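Local atomic coordinates of ATP:cob(I)alamin adenosyltransferase, putative (PDB entry 2ZHZ), a protein that probably transfers the adenosyl group of ATP to cobalamin to make adenosylcobalamin, as a homotrimeric PduO-type enzyme. Residues W95-L106 against D157-R168. Sequence-based numbering, arbitrary orientation.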
loop_
_atom_site.group_PDB
_atom_site.type_symbol
_atom_site.label_atom_id
_atom_site.label_comp_id
_atom_site.label_asym_id
_atom_site.label_seq_id
_atom_site.Cartn_x
_atom_site.Cartn_y
_atom_site.Cartn_z
ATOM N N TRP B 95 24.686 0.894 5.427
ATOM C CA TRP B 95 23.737 0.479 6.447
ATOM C C TRP B 95 23.507 -1.022 6.337
ATOM O O TRP B 95 23.354 -1.711 7.343
ATOM C CB TRP B 95 22.410 1.229 6.295
ATOM C CG TRP B 95 22.452 2.639 6.803
ATOM C CD1 TRP B 95 23.095 3.089 7.922
ATOM C CD2 TRP B 95 21.763 3.771 6.257
ATOM N NE1 TRP B 95 22.847 4.426 8.109
ATOM C CE2 TRP B 95 22.031 4.871 7.102
ATOM C CE3 TRP B 95 20.941 3.962 5.139
ATOM C CZ2 TRP B 95 21.508 6.148 6.864
ATOM C CZ3 TRP B 95 20.419 5.232 4.901
ATOM C CH2 TRP B 95 20.706 6.308 5.762
ATOM N N LEU B 96 23.486 -1.527 5.108
ATOM C CA LEU B 96 23.296 -2.953 4.882
ATOM C C LEU B 96 24.424 -3.741 5.539
ATOM O O LEU B 96 24.176 -4.701 6.266
ATOM C CB LEU B 96 23.265 -3.263 3.383
ATOM C CG LEU B 96 21.910 -3.100 2.691
ATOM C CD1 LEU B 96 22.085 -3.137 1.184
ATOM C CD2 LEU B 96 20.974 -4.214 3.149
ATOM N N ALA B 97 25.665 -3.334 5.277
ATOM C CA ALA B 97 26.815 -4.020 5.857
ATOM C C ALA B 97 26.791 -3.873 7.374
ATOM O O ALA B 97 27.055 -4.827 8.109
ATOM C CB ALA B 97 28.116 -3.442 5.287
ATOM N N HIS B 98 26.458 -2.673 7.838
ATOM C CA HIS B 98 26.397 -2.385 9.265
ATOM C C HIS B 98 25.445 -3.315 10.019
ATOM O O HIS B 98 25.826 -3.940 11.007
ATOM C CB HIS B 98 25.963 -0.933 9.487
ATOM C CG HIS B 98 25.763 -0.577 10.927
ATOM N ND1 HIS B 98 26.810 -0.274 11.771
ATOM C CD2 HIS B 98 24.641 -0.514 11.682
ATOM C CE1 HIS B 98 26.342 -0.041 12.985
ATOM N NE2 HIS B 98 25.028 -0.180 12.958
ATOM N N TYR B 99 24.204 -3.406 9.555
ATOM C CA TYR B 99 23.219 -4.244 10.228
ATOM C C TYR B 99 23.370 -5.746 9.985
ATOM O O TYR B 99 23.177 -6.546 10.903
ATOM C CB TYR B 99 21.810 -3.758 9.869
ATOM C CG TYR B 99 21.509 -2.405 10.478
ATOM C CD1 TYR B 99 21.323 -2.268 11.854
ATOM C CD2 TYR B 99 21.483 -1.250 9.694
ATOM C CE1 TYR B 99 21.118 -1.018 12.438
ATOM C CE2 TYR B 99 21.285 0.012 10.271
ATOM C CZ TYR B 99 21.105 0.116 11.643
ATOM O OH TYR B 99 20.925 1.353 12.228
ATOM N N ASN B 100 23.721 -6.134 8.765
ATOM C CA ASN B 100 23.908 -7.552 8.456
ATOM C C ASN B 100 25.073 -8.130 9.257
ATOM O O ASN B 100 25.045 -9.291 9.666
ATOM C CB ASN B 100 24.183 -7.739 6.964
ATOM C CG ASN B 100 22.949 -8.129 6.185
ATOM O OD1 ASN B 100 22.846 -7.843 4.989
ATOM N ND2 ASN B 100 22.009 -8.804 6.850
ATOM N N GLY B 101 26.100 -7.314 9.476
ATOM C CA GLY B 101 27.255 -7.780 10.219
ATOM C C GLY B 101 26.933 -8.129 11.662
ATOM O O GLY B 101 27.601 -8.965 12.268
ATOM N N GLN B 102 25.902 -7.495 12.214
ATOM C CA GLN B 102 25.505 -7.727 13.600
ATOM C C GLN B 102 24.427 -8.800 13.763
ATOM O O GLN B 102 24.040 -9.130 14.880
ATOM C CB GLN B 102 25.027 -6.407 14.220
ATOM C CG GLN B 102 26.122 -5.351 14.305
ATOM C CD GLN B 102 25.640 -4.023 14.865
ATOM O OE1 GLN B 102 26.447 -3.160 15.214
ATOM N NE2 GLN B 102 24.325 -3.846 14.938
ATOM N N LEU B 103 23.954 -9.349 12.650
ATOM C CA LEU B 103 22.916 -10.376 12.676
ATOM C C LEU B 103 23.453 -11.747 12.280
ATOM O O LEU B 103 24.361 -11.860 11.461
ATOM C CB LEU B 103 21.783 -10.002 11.708
ATOM C CG LEU B 103 20.904 -8.782 11.995
ATOM C CD1 LEU B 103 20.125 -8.407 10.734
ATOM C CD2 LEU B 103 19.950 -9.090 13.142
ATOM N N PRO B 104 22.903 -12.816 12.870
ATOM C CA PRO B 104 23.384 -14.149 12.502
ATOM C C PRO B 104 22.964 -14.439 11.063
ATOM O O PRO B 104 21.961 -13.907 10.587
ATOM C CB PRO B 104 22.685 -15.060 13.512
ATOM C CG PRO B 104 21.421 -14.322 13.822
ATOM C CD PRO B 104 21.906 -12.894 13.950
ATOM N N PRO B 105 23.727 -15.281 10.350
ATOM C CA PRO B 105 23.382 -15.600 8.962
ATOM C C PRO B 105 21.955 -16.112 8.793
ATOM O O PRO B 105 21.437 -16.851 9.634
ATOM C CB PRO B 105 24.434 -16.639 8.574
ATOM C CG PRO B 105 24.787 -17.284 9.889
ATOM C CD PRO B 105 24.868 -16.091 10.807
ATOM N N LEU B 106 21.321 -15.703 7.700
ATOM C CA LEU B 106 19.953 -16.108 7.409
ATOM C C LEU B 106 19.925 -17.596 7.077
ATOM O O LEU B 106 20.478 -18.024 6.065
ATOM C CB LEU B 106 19.412 -15.292 6.234
ATOM C CG LEU B 106 17.923 -15.429 5.915
ATOM C CD1 LEU B 106 17.096 -14.985 7.116
ATOM C CD2 LEU B 106 17.596 -14.586 4.693
ATOM N N ASP B 157 16.146 -4.365 0.312
ATOM C CA ASP B 157 17.073 -5.279 0.975
ATOM C C ASP B 157 17.279 -4.768 2.404
ATOM O O ASP B 157 17.171 -5.531 3.365
ATOM C CB ASP B 157 18.404 -5.300 0.209
ATOM C CG ASP B 157 19.371 -6.374 0.705
ATOM O OD1 ASP B 157 20.478 -6.458 0.134
ATOM O OD2 ASP B 157 19.043 -7.129 1.647
ATOM N N LEU B 158 17.553 -3.471 2.545
ATOM C CA LEU B 158 17.773 -2.878 3.864
ATOM C C LEU B 158 16.530 -2.959 4.751
ATOM O O LEU B 158 16.634 -3.135 5.966
ATOM C CB LEU B 158 18.213 -1.413 3.729
ATOM C CG LEU B 158 18.456 -0.672 5.048
ATOM C CD1 LEU B 158 19.501 -1.424 5.870
ATOM C CD2 LEU B 158 18.925 0.752 4.763
ATOM N N LEU B 159 15.352 -2.821 4.150
ATOM C CA LEU B 159 14.119 -2.903 4.923
ATOM C C LEU B 159 13.944 -4.327 5.459
ATOM O O LEU B 159 13.452 -4.530 6.573
ATOM C CB LEU B 159 12.930 -2.469 4.055
ATOM C CG LEU B 159 12.895 -0.945 3.858
ATOM C CD1 LEU B 159 11.899 -0.564 2.774
ATOM C CD2 LEU B 159 12.538 -0.274 5.192
ATOM N N PHE B 160 14.360 -5.312 4.667
ATOM C CA PHE B 160 14.291 -6.708 5.087
ATOM C C PHE B 160 15.234 -6.870 6.284
ATOM O O PHE B 160 14.877 -7.451 7.307
ATOM C CB PHE B 160 14.759 -7.619 3.952
ATOM C CG PHE B 160 14.804 -9.079 4.315
ATOM C CD1 PHE B 160 13.655 -9.861 4.265
ATOM C CD2 PHE B 160 16.006 -9.676 4.693
ATOM C CE1 PHE B 160 13.698 -11.224 4.581
ATOM C CE2 PHE B 160 16.066 -11.032 5.011
ATOM C CZ PHE B 160 14.908 -11.811 4.954
ATOM N N VAL B 161 16.444 -6.341 6.143
ATOM C CA VAL B 161 17.447 -6.428 7.199
ATOM C C VAL B 161 17.003 -5.710 8.466
ATOM O O VAL B 161 17.182 -6.221 9.570
ATOM C CB VAL B 161 18.794 -5.851 6.721
ATOM C CG1 VAL B 161 19.814 -5.867 7.861
ATOM C CG2 VAL B 161 19.307 -6.672 5.554
ATOM N N LEU B 162 16.407 -4.530 8.313
ATOM C CA LEU B 162 15.948 -3.779 9.469
ATOM C C LEU B 162 14.805 -4.494 10.170
ATOM O O LEU B 162 14.637 -4.361 11.382
ATOM C CB LEU B 162 15.528 -2.364 9.065
ATOM C CG LEU B 162 16.661 -1.427 8.635
ATOM C CD1 LEU B 162 16.078 -0.062 8.319
ATOM C CD2 LEU B 162 17.710 -1.308 9.749
ATOM N N ALA B 163 14.012 -5.254 9.418
ATOM C CA ALA B 163 12.916 -6.001 10.029
ATOM C C ALA B 163 13.518 -7.024 11.002
ATOM O O ALA B 163 13.015 -7.211 12.108
ATOM C CB ALA B 163 12.085 -6.710 8.954
ATOM N N ARG B 164 14.603 -7.678 10.589
ATOM C CA ARG B 164 15.267 -8.660 11.448
ATOM C C ARG B 164 15.852 -7.948 12.664
ATOM O O ARG B 164 15.779 -8.450 13.786
ATOM C CB ARG B 164 16.386 -9.385 10.691
ATOM C CG ARG B 164 15.920 -10.232 9.511
ATOM C CD ARG B 164 17.075 -11.041 8.937
ATOM N NE ARG B 164 17.603 -11.982 9.927
ATOM C CZ ARG B 164 18.840 -12.475 9.920
ATOM N NH1 ARG B 164 19.698 -12.126 8.973
ATOM N NH2 ARG B 164 19.222 -13.314 10.874
ATOM N N VAL B 165 16.435 -6.775 12.434
ATOM C CA VAL B 165 17.012 -5.979 13.511
ATOM C C VAL B 165 15.934 -5.632 14.529
ATOM O O VAL B 165 16.167 -5.697 15.739
ATOM C CB VAL B 165 17.622 -4.664 12.975
ATOM C CG1 VAL B 165 17.976 -3.738 14.132
ATOM C CG2 VAL B 165 18.856 -4.968 12.145
ATOM N N LEU B 166 14.752 -5.267 14.038
ATOM C CA LEU B 166 13.642 -4.900 14.913
ATOM C C LEU B 166 13.066 -6.067 15.710
ATOM O O LEU B 166 12.593 -5.878 16.832
ATOM C CB LEU B 166 12.535 -4.205 14.108
ATOM C CG LEU B 166 12.927 -2.802 13.621
ATOM C CD1 LEU B 166 11.801 -2.189 12.787
ATOM C CD2 LEU B 166 13.231 -1.917 14.826
ATOM N N ASN B 167 13.083 -7.267 15.141
ATOM C CA ASN B 167 12.577 -8.417 15.878
ATOM C C ASN B 167 13.521 -8.700 17.049
ATOM O O ASN B 167 13.080 -9.031 18.151
ATOM C CB ASN B 167 12.461 -9.651 14.976
ATOM C CG ASN B 167 11.098 -9.752 14.303
ATOM O OD1 ASN B 167 10.073 -9.454 14.920
ATOM N ND2 ASN B 167 11.077 -10.192 13.047
ATOM N N ARG B 168 14.819 -8.552 16.805
ATOM C CA ARG B 168 15.833 -8.776 17.837
ATOM C C ARG B 168 15.671 -7.738 18.945
ATOM O O ARG B 168 15.683 -8.062 20.134
ATOM C CB ARG B 168 17.236 -8.641 17.240
ATOM C CG ARG B 168 17.460 -9.430 15.965
ATOM C CD ARG B 168 17.808 -10.880 16.234
ATOM N NE ARG B 168 19.127 -11.015 16.843
ATOM C CZ ARG B 168 19.767 -12.171 16.991
ATOM N NH1 ARG B 168 19.207 -13.300 16.571
ATOM N NH2 ARG B 168 20.968 -12.199 17.556
HETATM O O HOH W 1 19.825 -10.298 6.618
HETATM O O HOH W 2 20.965 -8.538 2.837
HETATM O O HOH W 3 22.916 -11.537 8.226
#
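Pro104 O is gripped by two nitrogens of the Arg164 guanidinium: NH2 donates over 2.8 Å, nearly straight (163°), with the oxygen almost in the guanidinium plane, and NH1 adds a weak, bent bond. The bend of Arg164 at chi3 (62°) turns its planar end toward the 103–106 loop, where Leu103 CD1 and Leu106 CD1 lie over opposite faces, both toward the rim. A salt bridge from NE to Asp174 helps fix the guanidinium. One turn on, Arg168 lays one guanidinium face against Pro104 CD; one turn back, Leu106 CD2 meets the edge of the Phe160 ring, 3.9 Å from CZ.

Helix segments 95–101 and 157–168 run 32° apart, and Tyr99 is a knob in the hole formed by Leu158, Val161, Leu162 and Val165. Leu162 CD2 stands over the ring centre in a CH-pi contact, and Val161 CG1 packs 3.5 Å from Tyr99 CB; Tyr99 OH is hydrogen-bonded to Asp57. Leu103 CD1 also packs on Val161 and Val165, and Leu96 CD2 reaches Leu158 CA and the Asp157 carboxylate. Along one flank, a water accepts from Asn100 ND2 and Arg164 NH1, and another donates to Asn100 OD1 and Asp157 OD2.

Asp157, a magnesium ligand in this protein though about 6 Å from the ion here, forms a salt bridge through OD1 with Arg11 of the second subunit; Arg11 and water would probably orient its carboxylate beside the metal site.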